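Local coordinates for protein putative carbonic anhydrase (Streptococcus mutans, PDB 3LAS) that probably catalyses the reversible hydration of carbon dioxide to hydrogencarbonate as a zinc-dependent beta-class carbonic anhydrase, at residues A[127-138]-A[148-156]. Numbering follows the deposited sequence. Where two conformers were deposited one is given.
Sequences IEESVREDIALL and IIISGAIYD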
ATOM      1  N   ILE A 127      14.419  13.637   2.976  1.00 10.81           N
ATOM      2  CA  ILE A 127      14.014  12.232   2.817  1.00  9.99           C
ATOM      3  C   ILE A 127      14.584  11.363   3.912  1.00 10.20           C
ATOM      4  O   ILE A 127      13.910  10.501   4.498  1.00  9.28           O
ATOM      5  CB  ILE A 127      14.324  11.627   1.449  1.00 10.17           C
ATOM      6  CG1 ILE A 127      13.819  12.497   0.299  1.00 15.59           C
ATOM      7  CG2 ILE A 127      13.645  10.314   1.310  1.00 12.85           C
ATOM      8  CD1 ILE A 127      14.524  11.952  -1.085  1.00 17.63           C
ATOM      9  N   GLU A 128      15.884  11.482   4.190  1.00 10.98           N
ATOM     10  CA  GLU A 128      16.514  10.649   5.221  1.00 10.17           C
ATOM     11  C   GLU A 128      15.860  10.843   6.518  1.00  9.84           C
ATOM     12  O   GLU A 128      15.614   9.886   7.304  1.00 11.06           O
ATOM     13  CB  GLU A 128      18.031  10.893   5.286  1.00 10.40           C
ATOM     14  CG  GLU A 128      18.745  10.503   4.075  1.00 13.73           C
ATOM     15  CD  GLU A 128      18.738  11.422   2.909  1.00 17.76           C
ATOM     16  OE1 GLU A 128      18.063  12.451   2.901  1.00 19.78           O
ATOM     17  OE2 GLU A 128      19.486  11.145   1.908  1.00 22.70           O
ATOM     18  N   GLU A 129      15.562  12.121   6.864  1.00 10.49           N
ATOM     19  CA  GLU A 129      14.933  12.345   8.133  1.00 11.43           C
ATOM     20  C   GLU A 129      13.537  11.781   8.193  1.00 10.65           C
ATOM     21  O   GLU A 129      13.114  11.285   9.262  1.00 11.40           O
ATOM     22  CB  GLU A 129      14.811  13.862   8.507  1.00 13.27           C
ATOM     23  CG  GLU A 129      16.127  14.538   8.858  1.00 15.96           C
ATOM     24  CD  GLU A 129      16.900  13.868  10.007  1.00 12.69           C
ATOM     25  OE1 GLU A 129      16.423  13.155  10.856  1.00 16.93           O
ATOM     26  OE2 GLU A 129      18.036  14.149   9.981  1.00 16.87           O
ATOM     27  N   SER A 130      12.785  11.810   7.085  1.00  9.28           N
ATOM     28  CA  SER A 130      11.479  11.212   7.065  1.00  9.06           C
ATOM     29  C   SER A 130      11.519   9.696   7.364  1.00  9.44           C
ATOM     30  O   SER A 130      10.634   9.178   8.035  1.00  9.64           O
ATOM     31  CB  SER A 130      10.771  11.520   5.767  1.00  9.27           C
ATOM     32  OG  SER A 130      11.263  10.783   4.638  1.00 10.04           O
ATOM     33  N   VAL A 131      12.545   9.035   6.861  1.00  8.28           N
ATOM     34  CA  VAL A 131      12.715   7.592   7.127  1.00  9.13           C
ATOM     35  C   VAL A 131      13.014   7.414   8.597  1.00  9.08           C
ATOM     36  O   VAL A 131      12.418   6.565   9.264  1.00  9.90           O
ATOM     37  CB  VAL A 131      13.832   7.041   6.244  1.00  8.42           C
ATOM     38  CG1 VAL A 131      14.140   5.567   6.638  1.00 10.62           C
ATOM     39  CG2 VAL A 131      13.440   7.053   4.777  1.00 10.34           C
ATOM     40  N   ARG A 132      13.923   8.187   9.159  1.00  8.75           N
ATOM     41  CA  ARG A 132      14.264   8.040  10.587  1.00  9.52           C
ATOM     42  C   ARG A 132      13.039   8.346  11.459  1.00  9.63           C
ATOM     43  O   ARG A 132      12.807   7.644  12.465  1.00 10.72           O
ATOM     44  CB  ARG A 132      15.338   9.027  10.985  1.00 11.19           C
ATOM     45  CG  ARG A 132      16.634   8.737  10.326  1.00 13.26           C
ATOM     46  CD  ARG A 132      17.731   9.810  10.788  1.00 16.66           C
ATOM     47  NE  ARG A 132      18.899   9.483   9.954  1.00 18.06           N
ATOM     48  CZ  ARG A 132      19.461  10.263   9.079  1.00 14.49           C
ATOM     49  NH1 ARG A 132      19.148  11.519   8.941  1.00 12.47           N
ATOM     50  NH2 ARG A 132      20.426   9.766   8.342  1.00 17.65           N
ATOM     51  N   GLU A 133      12.222   9.329  11.108  1.00  9.44           N
ATOM     52  CA  GLU A 133      11.039   9.636  11.913  0.50  9.49           C
ATOM     53  C   GLU A 133      10.046   8.447  11.875  1.00 10.35           C
ATOM     54  O   GLU A 133       9.463   8.088  12.915  1.00 11.61           O
ATOM     55  CB  GLU A 133      10.389  10.905  11.380  0.50 11.36           C
ATOM     56  CG  GLU A 133       9.087  11.262  11.986  0.50 11.38           C
ATOM     57  CD  GLU A 133       8.474  12.550  11.357  0.50 18.02           C
ATOM     58  OE1 GLU A 133       8.755  12.777  10.159  0.50 17.11           O
ATOM     59  OE2 GLU A 133       7.761  13.321  12.107  0.50 26.26           O
ATOM     60  N   ASP A 134       9.874   7.829  10.700  1.00  9.34           N
ATOM     61  CA  ASP A 134       8.895   6.731  10.599  1.00 10.02           C
ATOM     62  C   ASP A 134       9.406   5.494  11.327  1.00  9.66           C
ATOM     63  O   ASP A 134       8.617   4.786  12.036  1.00  9.36           O
ATOM     64  CB  ASP A 134       8.620   6.462   9.101  1.00  9.31           C
ATOM     65  CG  ASP A 134       7.663   7.468   8.553  1.00 11.85           C
ATOM     66  OD1 ASP A 134       6.741   7.915   9.250  1.00 11.58           O
ATOM     67  OD2 ASP A 134       7.740   7.761   7.385  1.00 11.48           O
ATOM     68  N   ILE A 135      10.711   5.238  11.283  1.00  9.23           N
ATOM     69  CA  ILE A 135      11.306   4.114  12.082  1.00 10.29           C
ATOM     70  C   ILE A 135      11.077   4.414  13.537  1.00 10.59           C
ATOM     71  O   ILE A 135      10.684   3.467  14.283  1.00 10.78           O
ATOM     72  CB  ILE A 135      12.732   3.914  11.692  1.00 10.27           C
ATOM     73  CG1 ILE A 135      12.794   3.325  10.260  1.00 10.34           C
ATOM     74  CG2 ILE A 135      13.403   2.953  12.739  1.00 12.29           C
ATOM     75  CD1 ILE A 135      14.244   3.138   9.787  1.00 13.50           C
ATOM     76  N   ALA A 136      11.290   5.662  14.009  1.00  9.69           N
ATOM     77  CA  ALA A 136      11.022   5.956  15.442  1.00 10.13           C
ATOM     78  C   ALA A 136       9.588   5.769  15.804  1.00 11.22           C
ATOM     79  O   ALA A 136       9.322   5.225  16.921  1.00 12.15           O
ATOM     80  CB  ALA A 136      11.432   7.396  15.733  1.00 12.47           C
ATOM     81  N   LEU A 137       8.619   6.090  14.950  1.00 10.43           N
ATOM     82  CA  LEU A 137       7.266   5.810  15.297  1.00 10.37           C
ATOM     83  C   LEU A 137       6.990   4.336  15.465  1.00 11.55           C
ATOM     84  O   LEU A 137       6.217   3.954  16.367  1.00 13.56           O
ATOM     85  CB  LEU A 137       6.276   6.365  14.223  1.00 12.54           C
ATOM     86  CG  LEU A 137       6.271   7.885  14.181  1.00 11.75           C
ATOM     87  CD1 LEU A 137       5.491   8.350  12.886  1.00 13.53           C
ATOM     88  CD2 LEU A 137       5.577   8.475  15.464  1.00 15.74           C
ATOM     89  N   LEU A 138       7.609   3.484  14.681  1.00 10.00           N
ATOM     90  CA  LEU A 138       7.451   2.034  14.849  1.00 11.00           C
ATOM     91  C   LEU A 138       8.083   1.538  16.105  1.00 11.96           C
ATOM     92  O   LEU A 138       7.464   0.759  16.877  1.00 12.56           O
ATOM     93  CB  LEU A 138       8.004   1.263  13.643  1.00  9.83           C
ATOM     94  CG  LEU A 138       7.286   1.581  12.329  1.00  9.48           C
ATOM     95  CD1 LEU A 138       8.107   0.989  11.161  1.00 12.00           C
ATOM     96  CD2 LEU A 138       5.869   0.991  12.361  1.00 12.41           C
ATOM     97  N   ILE A 148      12.132  -7.113  16.446  1.00 23.55           N
ATOM     98  CA  ILE A 148      11.703  -6.929  15.006  1.00 19.46           C
ATOM     99  C   ILE A 148      12.852  -6.011  14.424  1.00 17.43           C
ATOM    100  O   ILE A 148      13.083  -4.870  14.846  1.00 16.65           O
ATOM    101  CB  ILE A 148      10.371  -6.165  14.754  1.00 17.86           C
ATOM    102  CG1 ILE A 148       9.022  -6.709  15.404  1.00 23.52           C
ATOM    103  CG2 ILE A 148      10.213  -6.002  13.185  1.00 17.52           C
ATOM    104  CD1 ILE A 148       8.409  -7.941  14.748  1.00 23.79           C
ATOM    105  N   ILE A 149      13.612  -6.546  13.413  1.00 14.85           N
ATOM    106  CA  ILE A 149      14.595  -5.738  12.710  1.00 12.46           C
ATOM    107  C   ILE A 149      13.841  -4.775  11.759  1.00 10.91           C
ATOM    108  O   ILE A 149      12.953  -5.171  10.985  1.00 11.66           O
ATOM    109  CB  ILE A 149      15.564  -6.578  11.860  1.00 13.57           C
ATOM    110  CG1 ILE A 149      16.442  -7.427  12.827  1.00 17.54           C
ATOM    111  CG2 ILE A 149      16.405  -5.706  11.025  1.00 16.20           C
ATOM    112  CD1 ILE A 149      17.343  -8.454  12.143  1.00 20.73           C
ATOM    113  N   ILE A 150      14.149  -3.526  11.874  1.00  9.96           N
ATOM    114  CA  ILE A 150      13.566  -2.437  11.072  1.00  8.72           C
ATOM    115  C   ILE A 150      14.673  -1.786  10.279  1.00 11.09           C
ATOM    116  O   ILE A 150      15.639  -1.268  10.900  1.00 14.02           O
ATOM    117  CB  ILE A 150      12.801  -1.427  11.925  1.00  9.71           C
ATOM    118  CG1 ILE A 150      11.757  -2.131  12.763  1.00 11.79           C
ATOM    119  CG2 ILE A 150      12.130  -0.411  10.979  1.00 11.29           C
ATOM    120  CD1 ILE A 150      10.917  -1.195  13.628  1.00 14.60           C
ATOM    121  N   SER A 151      14.634  -1.776   8.964  1.00  9.25           N
ATOM    122  CA  SER A 151      15.639  -1.133   8.129  1.00 10.54           C
ATOM    123  C   SER A 151      14.999   0.036   7.398  1.00  9.18           C
ATOM    124  O   SER A 151      13.812  -0.027   7.077  1.00 10.52           O
ATOM    125  CB  SER A 151      16.267  -2.104   7.089  1.00 10.64           C
ATOM    126  OG  SER A 151      16.779  -3.244   7.792  1.00 11.95           O
ATOM    127  N   GLY A 152      15.744   1.057   7.114  1.00  8.53           N
ATOM    128  CA  GLY A 152      15.304   2.203   6.323  1.00  8.64           C
ATOM    129  C   GLY A 152      16.055   2.270   5.038  1.00  7.42           C
ATOM    130  O   GLY A 152      17.247   1.950   4.954  1.00  9.32           O
ATOM    131  N   ALA A 153      15.392   2.761   3.986  1.00  7.66           N
ATOM    132  CA  ALA A 153      15.996   2.888   2.667  1.00  6.93           C
ATOM    133  C   ALA A 153      15.329   3.921   1.827  1.00  5.84           C
ATOM    134  O   ALA A 153      14.184   4.312   2.115  1.00  7.37           O
ATOM    135  CB  ALA A 153      16.029   1.529   1.986  1.00  9.87           C
ATOM    136  N   ILE A 154      16.009   4.296   0.739  1.00  7.63           N
ATOM    137  CA  ILE A 154      15.491   5.262  -0.274  1.00  7.64           C
ATOM    138  C   ILE A 154      15.601   4.668  -1.625  1.00  6.92           C
ATOM    139  O   ILE A 154      16.678   4.119  -1.989  1.00  8.04           O
ATOM    140  CB  ILE A 154      16.264   6.569  -0.188  1.00  8.19           C
ATOM    141  CG1 ILE A 154      15.904   7.286   1.103  1.00 10.46           C
ATOM    142  CG2 ILE A 154      15.826   7.498  -1.355  1.00  9.61           C
ATOM    143  CD1 ILE A 154      16.812   8.506   1.429  1.00 13.63           C
ATOM    144  N   TYR A 155      14.505   4.653  -2.363  1.00  6.76           N
ATOM    145  CA  TYR A 155      14.459   4.248  -3.772  1.00  6.40           C
ATOM    146  C   TYR A 155      14.642   5.503  -4.658  1.00  5.86           C
ATOM    147  O   TYR A 155      13.914   6.510  -4.487  1.00  7.49           O
ATOM    148  CB  TYR A 155      13.064   3.631  -4.032  1.00  6.77           C
ATOM    149  CG  TYR A 155      12.854   3.234  -5.484  1.00  6.23           C
ATOM    150  CD1 TYR A 155      11.998   4.025  -6.297  1.00  6.49           C
ATOM    151  CD2 TYR A 155      13.492   2.125  -6.056  1.00  7.15           C
ATOM    152  CE1 TYR A 155      11.776   3.636  -7.639  1.00  7.42           C
ATOM    153  CE2 TYR A 155      13.285   1.781  -7.362  1.00  7.49           C
ATOM    154  CZ  TYR A 155      12.449   2.509  -8.140  1.00  6.91           C
ATOM    155  OH  TYR A 155      12.298   2.135  -9.459  1.00  8.69           O
ATOM    156  N   ASP A 156      15.556   5.420  -5.625  1.00  7.25           N
ATOM    157  CA  ASP A 156      15.760   6.543  -6.587  1.00  7.03           C
ATOM    158  C   ASP A 156      14.878   6.244  -7.783  1.00  8.20           C
ATOM    159  O   ASP A 156      15.120   5.267  -8.530  1.00  7.79           O
ATOM    160  CB  ASP A 156      17.235   6.561  -6.953  1.00  7.87           C
ATOM    161  CG  ASP A 156      17.579   7.680  -7.860  1.00  9.32           C
ATOM    162  OD1 ASP A 156      18.648   8.289  -7.651  1.00 13.64           O
ATOM    163  OD2 ASP A 156      16.833   8.004  -8.810  1.00  9.79           O
TER
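Ile154 reaches from strand 149-155 to the first turn of helix 127-138, and its atoms can be followed outward. CB carries CG1 anti to the carbonyl carbon (chi1 -70°), which turns this branch toward the helix. CG1 lies 3.8 Å from Ile127 CG2 and more loosely beside Val131 CG2. CD1, at the end of the extended chain, lodges between two helix residues: it is 3.6 Å from Ile127 CG2, and the bent chain of Glu128 crosses the isoleucine at about a right angle, with OE2 3.8 Å from CD1. One helical turn on, Val131 packs on bare backbone. Its CG1 stands 3.6 Å from Gly152 CA, in direct contact with the main chain since the glycine has no side chain, and its CG2 faces Ala153 O. Ile135 flanks the same glycine, CD1 3.7 Å from Gly152 N, while its CG1 passes Ile150 CG2 at 3.9 Å, the two side chains running in opposite directions. Ile150 CD1 ends 3.8 Å from Leu138 CB. Helix and strand are thus joined by apolar packing, their axes 8.4 Å apart at closest and nearly antiparallel at 155°. This is the helix-on-sheet layer of the beta-carbonic anhydrase fold, with helix and strand consecutive in the chain. Strand 149-155 lies between parallel strand 85-91, which carries the zinc ligand His91, and antiparallel strand 162-164; Leu138 also touches helix 68-80, and Phe6 of the second subunit packs on Ser151 and Ala153, whose side chains point away from helix 127-138.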